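Local structure of glutaredoxin-glutathione complex (Polygonaceae, 5KQA) at residues K55-R63 with L116-I126. The protein is a monomeric glutaredoxin that binds glutathione and, as in its family, probably uses it to reduce disulfides and glutathione-mixed disulfides. Residues are numbered along the deposited sequence; the frame is centred on the assembly and turned at random.
Sequences KLFDQLGAR and LVPMLTECGAI
Leu60 and Leu116 touch across helices 55-60 and 116-122, whose axes are inclined at 73° and approach to 12.1 Å; the chains draw together beyond the helix ends, with Ala62 CA 4.8 Å from Ile126 CA. Each helix closes in a Schellman motif, with Gly61 and Gly124 at positive phi. The loops that follow the helices are tied by one backbone bond, Arg63 N to Ala125 O at 3.0 Å, fairly straight (159° at the hydrogen). Ala62 CA makes a longer CH...O approach to that oxygen, and Ala62 CB packs 3.6 Å from Ile126 CG1. Between the helices, the Leu116 side chain meets Leu56 tip to tip through their CD2 atoms and crosses Leu60 at about a right angle, its CD2 3.8 Å from Leu60 CD1. With CG beside the backbone N (chi1 -67°), Leu60 extends CD1 to Leu120 CD1 as well, at 3.9 Å. Phe57 presents CE1 obliquely to both Leu116 and Leu120. Val107 of helix 104-112 and Leu39 and Val41 of strand 39-43 also touch Phe57, which is buried with Leu116 and Leu120, while Leu60 lies nearer the surface. In this thioredoxin-like glutaredoxin fold, the last helix thus packs on the C-terminal end of helix 48-60 beside the central sheet.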
loop_
_atom_site.group_PDB
_atom_site.type_symbol
_atom_site.label_atom_id
_atom_site.label_comp_id
_atom_site.label_asym_id
_atom_site.label_seq_id
_atom_site.Cartn_x
_atom_site.Cartn_y
_atom_site.Cartn_z
ATOM N N LYS A 55 -1.730 12.464 -0.392
ATOM C CA LYS A 55 -1.348 13.873 -0.381
ATOM C C LYS A 55 0.099 14.060 0.106
ATOM O O LYS A 55 0.860 14.841 -0.467
ATOM C CB LYS A 55 -2.320 14.664 0.498
ATOM C CG LYS A 55 -2.222 16.171 0.374
ATOM C CD LYS A 55 -3.414 16.830 1.063
ATOM C CE LYS A 55 -3.436 18.342 0.866
ATOM N NZ LYS A 55 -2.303 19.027 1.556
ATOM N N LEU A 56 0.474 13.340 1.162
ATOM C CA LEU A 56 1.855 13.364 1.655
ATOM C C LEU A 56 2.841 12.933 0.574
ATOM O O LEU A 56 3.832 13.614 0.321
ATOM C CB LEU A 56 2.017 12.457 2.881
ATOM C CG LEU A 56 3.459 12.344 3.409
ATOM C CD1 LEU A 56 3.856 13.584 4.179
ATOM C CD2 LEU A 56 3.669 11.111 4.249
ATOM N N PHE A 57 2.579 11.790 -0.051
ATOM C CA PHE A 57 3.451 11.292 -1.110
ATOM C C PHE A 57 3.509 12.259 -2.288
ATOM O O PHE A 57 4.568 12.433 -2.886
ATOM C CB PHE A 57 2.994 9.908 -1.588
ATOM C CG PHE A 57 3.216 8.830 -0.586
ATOM C CD1 PHE A 57 4.385 8.797 0.162
ATOM C CD2 PHE A 57 2.259 7.856 -0.374
ATOM C CE1 PHE A 57 4.600 7.807 1.096
ATOM C CE2 PHE A 57 2.467 6.864 0.566
ATOM C CZ PHE A 57 3.639 6.838 1.298
ATOM N N ASP A 58 2.381 12.882 -2.626
ATOM C CA ASP A 58 2.364 13.899 -3.684
ATOM C C ASP A 58 3.369 15.009 -3.375
ATOM O O ASP A 58 4.208 15.368 -4.210
ATOM C CB ASP A 58 0.963 14.512 -3.854
ATOM C CG ASP A 58 -0.054 13.532 -4.442
ATOM O OD1 ASP A 58 0.343 12.591 -5.160
ATOM O OD2 ASP A 58 -1.265 13.716 -4.188
ATOM N N GLN A 59 3.276 15.541 -2.160
ATOM C CA GLN A 59 4.094 16.673 -1.734
ATOM C C GLN A 59 5.580 16.300 -1.606
ATOM O O GLN A 59 6.465 17.141 -1.800
ATOM C CB GLN A 59 3.543 17.231 -0.417
ATOM C CG GLN A 59 2.128 17.799 -0.570
ATOM C CD GLN A 59 1.527 18.291 0.734
ATOM O OE1 GLN A 59 1.817 17.759 1.805
ATOM N NE2 GLN A 59 0.683 19.312 0.648
ATOM N N LEU A 60 5.852 15.034 -1.306
ATOM C CA LEU A 60 7.229 14.551 -1.214
ATOM C C LEU A 60 7.845 14.288 -2.578
ATOM O O LEU A 60 9.041 14.012 -2.675
ATOM C CB LEU A 60 7.307 13.264 -0.396
ATOM C CG LEU A 60 6.990 13.302 1.093
ATOM C CD1 LEU A 60 7.155 11.894 1.650
ATOM C CD2 LEU A 60 7.883 14.295 1.826
ATOM N N GLY A 61 7.034 14.347 -3.632
ATOM C CA GLY A 61 7.524 14.089 -4.980
ATOM C C GLY A 61 7.716 12.609 -5.282
ATOM O O GLY A 61 8.490 12.221 -6.162
ATOM N N ALA A 62 6.998 11.769 -4.550
ATOM C CA ALA A 62 7.138 10.328 -4.708
ATOM C C ALA A 62 6.047 9.780 -5.621
ATOM O O ALA A 62 4.886 10.160 -5.508
ATOM C CB ALA A 62 7.098 9.636 -3.343
ATOM N N ARG A 63 6.410 8.886 -6.530
ATOM C CA ARG A 63 5.378 8.278 -7.355
ATOM C C ARG A 63 4.929 6.954 -6.749
ATOM O O ARG A 63 5.739 6.145 -6.284
ATOM C CB ARG A 63 5.852 8.089 -8.798
ATOM C CG ARG A 63 6.771 6.918 -9.042
ATOM C CD ARG A 63 7.025 6.789 -10.540
ATOM N NE ARG A 63 7.374 8.083 -11.128
ATOM C CZ ARG A 63 7.234 8.388 -12.416
ATOM N NH1 ARG A 63 6.744 7.493 -13.267
ATOM N NH2 ARG A 63 7.579 9.595 -12.852
ATOM N N LEU A 116 11.438 8.136 6.034
ATOM C CA LEU A 116 10.586 7.904 4.863
ATOM C C LEU A 116 11.245 8.279 3.532
ATOM O O LEU A 116 11.228 7.492 2.585
ATOM C CB LEU A 116 9.267 8.674 5.012
ATOM C CG LEU A 116 8.180 8.412 3.971
ATOM C CD1 LEU A 116 7.871 6.936 3.916
ATOM C CD2 LEU A 116 6.911 9.214 4.283
ATOM N N VAL A 117 11.807 9.479 3.451
ATOM C CA VAL A 117 12.415 9.928 2.194
ATOM C C VAL A 117 13.593 9.041 1.765
ATOM O O VAL A 117 13.691 8.681 0.591
ATOM C CB VAL A 117 12.871 11.401 2.284
ATOM C CG1 VAL A 117 13.723 11.790 1.074
ATOM C CG2 VAL A 117 11.647 12.301 2.376
ATOM N N PRO A 118 14.489 8.687 2.703
ATOM C CA PRO A 118 15.574 7.765 2.341
ATOM C C PRO A 118 15.056 6.397 1.889
ATOM O O PRO A 118 15.640 5.813 0.977
ATOM C CB PRO A 118 16.386 7.637 3.641
ATOM C CG PRO A 118 16.092 8.909 4.391
ATOM C CD PRO A 118 14.651 9.218 4.072
ATOM N N MET A 119 14.001 5.889 2.527
ATOM C CA MET A 119 13.394 4.616 2.117
ATOM C C MET A 119 12.827 4.727 0.712
ATOM O O MET A 119 12.979 3.811 -0.104
ATOM C CB MET A 119 12.271 4.195 3.070
ATOM C CG MET A 119 12.698 3.791 4.466
ATOM S SD MET A 119 11.240 3.586 5.521
ATOM C CE MET A 119 10.192 2.651 4.426
ATOM N N LEU A 120 12.159 5.852 0.450
ATOM C CA LEU A 120 11.542 6.114 -0.843
ATOM C C LEU A 120 12.601 6.266 -1.930
ATOM O O LEU A 120 12.409 5.853 -3.067
ATOM C CB LEU A 120 10.667 7.372 -0.771
ATOM C CG LEU A 120 9.338 7.221 -0.020
ATOM C CD1 LEU A 120 8.685 8.579 0.210
ATOM C CD2 LEU A 120 8.382 6.314 -0.782
ATOM N N THR A 121 13.732 6.849 -1.562
ATOM C CA THR A 121 14.826 7.041 -2.495
ATOM C C THR A 121 15.550 5.727 -2.764
ATOM O O THR A 121 15.925 5.440 -3.898
ATOM C CB THR A 121 15.828 8.086 -1.960
ATOM O OG1 THR A 121 15.152 9.335 -1.768
ATOM C CG2 THR A 121 16.982 8.273 -2.934
ATOM N N GLU A 122 15.733 4.934 -1.713
ATOM C CA GLU A 122 16.503 3.695 -1.787
ATOM C C GLU A 122 15.892 2.719 -2.792
ATOM O O GLU A 122 16.603 1.930 -3.424
ATOM C CB GLU A 122 16.596 3.046 -0.390
ATOM C CG GLU A 122 17.594 1.888 -0.249
ATOM C CD GLU A 122 16.931 0.508 -0.193
ATOM O OE1 GLU A 122 15.725 0.397 -0.498
ATOM O OE2 GLU A 122 17.620 -0.478 0.159
ATOM N N CYS A 123 14.575 2.789 -2.961
ATOM C CA CYS A 123 13.874 1.831 -3.815
ATOM C C CYS A 123 13.395 2.427 -5.131
ATOM O O CYS A 123 12.729 1.741 -5.919
ATOM C CB CYS A 123 12.674 1.252 -3.077
ATOM S SG CYS A 123 11.357 2.432 -2.870
ATOM N N GLY A 124 13.698 3.703 -5.357
ATOM C CA GLY A 124 13.328 4.351 -6.604
ATOM C C GLY A 124 12.018 5.124 -6.616
ATOM O O GLY A 124 11.678 5.744 -7.612
ATOM N N ALA A 125 11.274 5.110 -5.519
ATOM C CA ALA A 125 9.993 5.809 -5.505
ATOM C C ALA A 125 10.182 7.323 -5.626
ATOM O O ALA A 125 9.308 8.031 -6.121
ATOM C CB ALA A 125 9.214 5.468 -4.249
ATOM N N ILE A 126 11.321 7.816 -5.155
ATOM C CA ILE A 126 11.710 9.201 -5.398
ATOM C C ILE A 126 12.968 9.190 -6.240
ATOM O O ILE A 126 13.949 8.518 -5.891
ATOM C CB ILE A 126 11.976 9.988 -4.104
ATOM C CG1 ILE A 126 10.685 10.175 -3.306
ATOM C CG2 ILE A 126 12.573 11.354 -4.432
ATOM C CD1 ILE A 126 10.910 10.808 -1.935
#